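PDB 5KZZ: smoothened from Xenopus laevis, which probably acts as a G protein-coupled receptor of Hedgehog signalling that cholesterol activates directly, this chain being its extracellular cysteine-rich domain. Local coordinates for residues C10-C24 and C73-L87. Residues are numbered along the deposited sequence; the frame is centred on the assembly and turned at random.
With ZN (zinc ion), chain E.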
loop_
_atom_site.group_PDB
_atom_site.type_symbol
_atom_site.label_atom_id
_atom_site.label_comp_id
_atom_site.label_asym_id
_atom_site.label_seq_id
_atom_site.Cartn_x
_atom_site.Cartn_y
_atom_site.Cartn_z
ATOM N N CYS A 10 10.844 9.503 -3.711
ATOM C CA CYS A 10 10.105 8.285 -4.016
ATOM C C CYS A 10 10.397 7.144 -3.054
ATOM O O CYS A 10 9.659 6.170 -3.018
ATOM C CB CYS A 10 10.400 7.829 -5.443
ATOM S SG CYS A 10 9.633 8.854 -6.715
ATOM N N LYS A 11 11.475 7.269 -2.288
ATOM C CA LYS A 11 11.902 6.218 -1.379
ATOM C C LYS A 11 12.091 6.763 0.027
ATOM O O LYS A 11 12.333 7.958 0.219
ATOM C CB LYS A 11 13.188 5.565 -1.892
ATOM C CG LYS A 11 12.960 4.658 -3.098
ATOM C CD LYS A 11 14.244 4.362 -3.853
ATOM C CE LYS A 11 14.529 5.433 -4.898
ATOM N NZ LYS A 11 13.546 5.401 -6.018
ATOM N N LYS A 12 11.952 5.885 1.011
ATOM C CA LYS A 12 12.124 6.269 2.398
ATOM C C LYS A 12 13.108 5.320 3.074
ATOM O O LYS A 12 13.015 4.105 2.912
ATOM C CB LYS A 12 10.786 6.259 3.135
ATOM C CG LYS A 12 10.887 6.672 4.596
ATOM C CD LYS A 12 9.518 7.007 5.176
ATOM C CE LYS A 12 9.628 7.426 6.643
ATOM N NZ LYS A 12 8.286 7.637 7.272
ATOM N N THR A 13 14.049 5.887 3.827
ATOM C CA THR A 13 15.051 5.104 4.550
ATOM C C THR A 13 14.427 4.320 5.701
ATOM O O THR A 13 13.661 4.870 6.488
ATOM C CB THR A 13 16.169 6.013 5.099
ATOM O OG1 THR A 13 16.895 6.566 3.999
ATOM C CG2 THR A 13 17.124 5.224 5.975
ATOM N N THR A 14 14.759 3.035 5.797
ATOM C CA THR A 14 14.153 2.165 6.787
ATOM C C THR A 14 14.976 0.889 6.889
ATOM O O THR A 14 15.879 0.663 6.085
ATOM C CB THR A 14 12.675 1.828 6.416
ATOM O OG1 THR A 14 12.041 1.108 7.485
ATOM C CG2 THR A 14 12.621 0.998 5.140
ATOM N N THR A 15 14.682 0.066 7.884
ATOM C CA THR A 15 15.328 -1.227 7.984
ATOM C C THR A 15 14.449 -2.263 7.296
ATOM O O THR A 15 13.261 -2.350 7.583
ATOM C CB THR A 15 15.587 -1.609 9.450
ATOM O OG1 THR A 15 16.475 -0.648 10.029
ATOM C CG2 THR A 15 16.209 -2.997 9.548
ATOM N N CYS A 16 15.023 -3.024 6.372
ATOM C CA CYS A 16 14.273 -4.075 5.676
ATOM C C CYS A 16 14.193 -5.364 6.491
ATOM O O CYS A 16 15.176 -5.797 7.093
ATOM C CB CYS A 16 14.905 -4.386 4.315
ATOM S SG CYS A 16 15.018 -3.012 3.156
ATOM N N GLU A 17 13.027 -5.997 6.493
ATOM C CA GLU A 17 12.894 -7.302 7.135
ATOM C C GLU A 17 12.227 -8.282 6.173
ATOM O O GLU A 17 11.506 -7.866 5.261
ATOM C CB GLU A 17 12.117 -7.187 8.453
ATOM C CG GLU A 17 10.725 -6.612 8.353
ATOM C CD GLU A 17 10.124 -6.338 9.731
ATOM O OE1 GLU A 17 9.187 -7.048 10.142
ATOM O OE2 GLU A 17 10.602 -5.406 10.408
ATOM N N PRO A 18 12.499 -9.584 6.333
ATOM C CA PRO A 18 11.854 -10.556 5.451
ATOM C C PRO A 18 10.347 -10.499 5.580
ATOM O O PRO A 18 9.835 -10.377 6.698
ATOM C CB PRO A 18 12.374 -11.904 5.963
ATOM C CG PRO A 18 13.618 -11.578 6.650
ATOM C CD PRO A 18 13.404 -10.242 7.292
ATOM N N LEU A 19 9.653 -10.619 4.456
ATOM C CA LEU A 19 8.194 -10.682 4.462
ATOM C C LEU A 19 7.703 -11.853 5.267
ATOM O O LEU A 19 8.184 -12.972 5.117
ATOM C CB LEU A 19 7.644 -10.804 3.045
ATOM C CG LEU A 19 7.476 -9.492 2.286
ATOM C CD1 LEU A 19 7.408 -9.768 0.783
ATOM C CD2 LEU A 19 6.214 -8.798 2.758
ATOM N N LYS A 20 6.716 -11.585 6.103
ATOM C CA LYS A 20 6.066 -12.623 6.875
ATOM C C LYS A 20 5.337 -13.598 5.952
ATOM O O LYS A 20 5.326 -14.788 6.196
ATOM C CB LYS A 20 5.103 -11.992 7.879
ATOM C CG LYS A 20 4.407 -12.974 8.792
ATOM C CD LYS A 20 3.325 -12.254 9.598
ATOM C CE LYS A 20 2.544 -13.236 10.447
ATOM N NZ LYS A 20 3.434 -13.938 11.436
ATOM N N TYR A 21 4.738 -13.069 4.891
ATOM C CA TYR A 21 4.038 -13.829 3.848
ATOM C C TYR A 21 4.407 -13.289 2.489
ATOM O O TYR A 21 4.682 -12.104 2.367
ATOM C CB TYR A 21 2.528 -13.738 4.030
ATOM C CG TYR A 21 2.055 -14.308 5.324
ATOM C CD1 TYR A 21 2.277 -15.642 5.639
ATOM C CD2 TYR A 21 1.379 -13.521 6.240
ATOM C CE1 TYR A 21 1.846 -16.169 6.838
ATOM C CE2 TYR A 21 0.920 -14.051 7.441
ATOM C CZ TYR A 21 1.160 -15.368 7.730
ATOM O OH TYR A 21 0.716 -15.899 8.918
ATOM N N ASN A 22 4.397 -14.151 1.471
ATOM C CA ASN A 22 4.710 -13.748 0.105
ATOM C C ASN A 22 3.438 -13.487 -0.707
ATOM O O ASN A 22 3.508 -13.325 -1.921
ATOM C CB ASN A 22 5.550 -14.826 -0.591
ATOM C CG ASN A 22 6.837 -15.135 0.145
ATOM O OD1 ASN A 22 7.045 -16.256 0.632
ATOM N ND2 ASN A 22 7.721 -14.141 0.221
ATOM N N ILE A 23 2.294 -13.481 -0.017
ATOM C CA ILE A 23 0.970 -13.151 -0.582
ATOM C C ILE A 23 0.419 -11.861 0.040
ATOM O O ILE A 23 0.490 -11.698 1.264
ATOM C CB ILE A 23 -0.093 -14.281 -0.325
ATOM C CG1 ILE A 23 0.369 -15.630 -0.874
ATOM C CG2 ILE A 23 -1.468 -13.865 -0.847
ATOM C CD1 ILE A 23 0.663 -15.620 -2.308
ATOM N N CYS A 24 -0.102 -10.951 -0.787
ATOM C CA CYS A 24 -0.841 -9.781 -0.298
ATOM C C CYS A 24 -2.204 -9.706 -0.960
ATOM O O CYS A 24 -2.296 -9.473 -2.160
ATOM C CB CYS A 24 -0.059 -8.499 -0.566
ATOM S SG CYS A 24 -0.907 -7.014 0.042
ATOM N N CYS A 73 -1.487 -2.992 -0.957
ATOM C CA CYS A 73 -0.251 -3.741 -0.869
ATOM C C CYS A 73 0.993 -2.843 -0.894
ATOM O O CYS A 73 1.969 -3.113 -0.198
ATOM C CB CYS A 73 -0.226 -4.780 -1.976
ATOM S SG CYS A 73 -1.482 -6.095 -1.692
ATOM N N ALA A 74 0.940 -1.763 -1.673
ATOM C CA ALA A 74 2.045 -0.814 -1.741
ATOM C C ALA A 74 2.238 -0.037 -0.437
ATOM O O ALA A 74 3.324 0.450 -0.171
ATOM C CB ALA A 74 1.836 0.146 -2.916
ATOM N N VAL A 75 1.179 0.110 0.358
ATOM C CA VAL A 75 1.254 0.783 1.645
ATOM C C VAL A 75 1.635 -0.183 2.769
ATOM O O VAL A 75 2.504 0.119 3.591
ATOM C CB VAL A 75 -0.109 1.450 1.961
ATOM C CG1 VAL A 75 -0.219 1.905 3.425
ATOM C CG2 VAL A 75 -0.356 2.614 1.005
ATOM N N TYR A 76 0.975 -1.340 2.800
ATOM C CA TYR A 76 1.079 -2.252 3.928
ATOM C C TYR A 76 2.197 -3.268 3.784
ATOM O O TYR A 76 2.797 -3.637 4.791
ATOM C CB TYR A 76 -0.240 -2.995 4.135
ATOM C CG TYR A 76 -1.295 -2.157 4.819
ATOM C CD1 TYR A 76 -1.333 -2.058 6.215
ATOM C CD2 TYR A 76 -2.239 -1.446 4.090
ATOM C CE1 TYR A 76 -2.287 -1.295 6.847
ATOM C CE2 TYR A 76 -3.203 -0.668 4.735
ATOM C CZ TYR A 76 -3.232 -0.605 6.118
ATOM O OH TYR A 76 -4.196 0.154 6.748
ATOM N N MET A 77 2.459 -3.732 2.561
ATOM C CA MET A 77 3.486 -4.745 2.322
ATOM C C MET A 77 4.424 -4.294 1.212
ATOM O O MET A 77 4.635 -5.022 0.244
ATOM C CB MET A 77 2.856 -6.100 1.959
ATOM C CG MET A 77 2.035 -6.675 3.120
ATOM S SD MET A 77 1.167 -8.230 2.774
ATOM C CE MET A 77 2.499 -9.427 2.881
ATOM N N PRO A 78 5.007 -3.083 1.355
ATOM C CA PRO A 78 5.821 -2.521 0.273
ATOM C C PRO A 78 7.143 -3.249 0.100
ATOM O O PRO A 78 7.655 -3.900 1.011
ATOM C CB PRO A 78 6.064 -1.089 0.746
ATOM C CG PRO A 78 6.132 -1.263 2.243
ATOM C CD PRO A 78 4.969 -2.170 2.516
ATOM N N LYS A 79 7.719 -3.098 -1.082
ATOM C CA LYS A 79 9.048 -3.610 -1.347
ATOM C C LYS A 79 10.125 -2.790 -0.661
ATOM O O LYS A 79 10.143 -1.556 -0.766
ATOM C CB LYS A 79 9.296 -3.643 -2.854
ATOM C CG LYS A 79 10.681 -4.161 -3.230
ATOM C CD LYS A 79 10.854 -4.233 -4.740
ATOM C CE LYS A 79 12.264 -4.679 -5.098
ATOM N NZ LYS A 79 12.485 -4.737 -6.576
ATOM N N CYS A 80 11.025 -3.493 0.024
ATOM C CA CYS A 80 12.173 -2.889 0.683
ATOM C C CYS A 80 13.430 -3.515 0.101
ATOM O O CYS A 80 13.495 -4.729 -0.073
ATOM C CB CYS A 80 12.104 -3.106 2.193
ATOM S SG CYS A 80 13.218 -2.086 3.173
ATOM N N GLU A 81 14.405 -2.679 -0.236
ATOM C CA GLU A 81 15.675 -3.150 -0.772
ATOM C C GLU A 81 16.721 -2.092 -0.491
ATOM O O GLU A 81 16.451 -0.907 -0.646
ATOM C CB GLU A 81 15.552 -3.433 -2.274
ATOM C CG GLU A 81 16.799 -3.993 -2.936
ATOM C CD GLU A 81 16.587 -4.299 -4.412
ATOM O OE1 GLU A 81 15.472 -4.064 -4.921
ATOM O OE2 GLU A 81 17.543 -4.762 -5.073
ATOM N N GLY A 82 17.898 -2.513 -0.039
ATOM C CA GLY A 82 18.980 -1.577 0.227
ATOM C C GLY A 82 18.675 -0.536 1.289
ATOM O O GLY A 82 19.143 0.600 1.206
ATOM N N GLY A 83 17.890 -0.919 2.289
ATOM C CA GLY A 83 17.526 -0.017 3.370
ATOM C C GLY A 83 16.580 1.096 2.959
ATOM O O GLY A 83 16.504 2.127 3.627
ATOM N N LYS A 84 15.852 0.881 1.866
ATOM C CA LYS A 84 14.894 1.863 1.379
ATOM C C LYS A 84 13.592 1.198 0.968
ATOM O O LYS A 84 13.572 0.137 0.347
ATOM C CB LYS A 84 15.467 2.648 0.193
ATOM C CG LYS A 84 16.543 3.658 0.562
ATOM C CD LYS A 84 17.411 3.990 -0.641
ATOM C CE LYS A 84 18.196 5.272 -0.422
ATOM N NZ LYS A 84 18.616 5.434 0.994
ATOM N N VAL A 85 12.491 1.843 1.314
ATOM C CA VAL A 85 11.205 1.369 0.864
ATOM C C VAL A 85 10.687 2.306 -0.225
ATOM O O VAL A 85 10.928 3.511 -0.181
ATOM C CB VAL A 85 10.220 1.274 2.047
ATOM C CG1 VAL A 85 9.896 2.641 2.600
ATOM C CG2 VAL A 85 8.978 0.621 1.616
ATOM N N GLU A 86 10.025 1.747 -1.230
ATOM C CA GLU A 86 9.380 2.526 -2.281
ATOM C C GLU A 86 7.991 2.977 -1.810
ATOM O O GLU A 86 7.284 2.196 -1.182
ATOM C CB GLU A 86 9.285 1.681 -3.564
ATOM C CG GLU A 86 8.686 2.373 -4.786
ATOM C CD GLU A 86 9.037 3.849 -4.898
ATOM O OE1 GLU A 86 10.234 4.203 -4.803
ATOM O OE2 GLU A 86 8.104 4.660 -5.070
ATOM N N LEU A 87 7.619 4.231 -2.085
ATOM C CA LEU A 87 6.296 4.766 -1.718
ATOM C C LEU A 87 5.246 4.493 -2.801
ATOM O O LEU A 87 5.610 4.364 -3.973
ATOM C CB LEU A 87 6.385 6.277 -1.463
ATOM C CG LEU A 87 6.669 6.693 -0.022
ATOM C CD1 LEU A 87 8.022 6.176 0.420
ATOM C CD2 LEU A 87 6.609 8.195 0.093
HETATM ZN ZN ZN E . 4.416 -12.809 12.823
HETATM O O HOH W 1 3.948 -14.464 14.528
HETATM O O HOH W 2 6.142 -11.700 11.992
#
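C16 and C80 are joined SG to SG at 2.0 Å, and C24 and C73 likewise, two of the disulfides that define the Frizzled-type cysteine-rich domain; together they tie the N-terminal chain to helix 62-76 and the hairpin that follows it. The methyl CG2 of T14 lies 3.7 Å from C80 SG, while its hydroxyl is held by S35 OG. Between the two disulfides M77, the first residue beyond the helix, reaches with its unbranched, flexible thioether toward segment 10-24: SD packs 3.6 Å from C24 CB, and a bend at chi3 (77°) carries CE to the carbonyl oxygens of Y21 and I23 and within 3.8 Å of L19 CD2. L52 of helix 45-55 also packs against M77.

Farther along, strand 11-13 adds an edge to the hairpin of 80-81 and 84-86. K12 and V85 form an antiparallel hydrogen-bonded pair, K12 N to V85 O and V85 N to K12 O each 2.8 Å. V85, itself buried, rests CG1 on K12 CB, while the extended K12 chain leads its amine away. K11 and E86 pair on the other face. The type I' turn from E81 to K84 places two glycines at positive phi, which glycine adopts readily. Its second glycine closes the strand pairing: G83 O accepts the N-H of T14 (N to O 2.9 Å), the donor 46° out of the carbonyl plane.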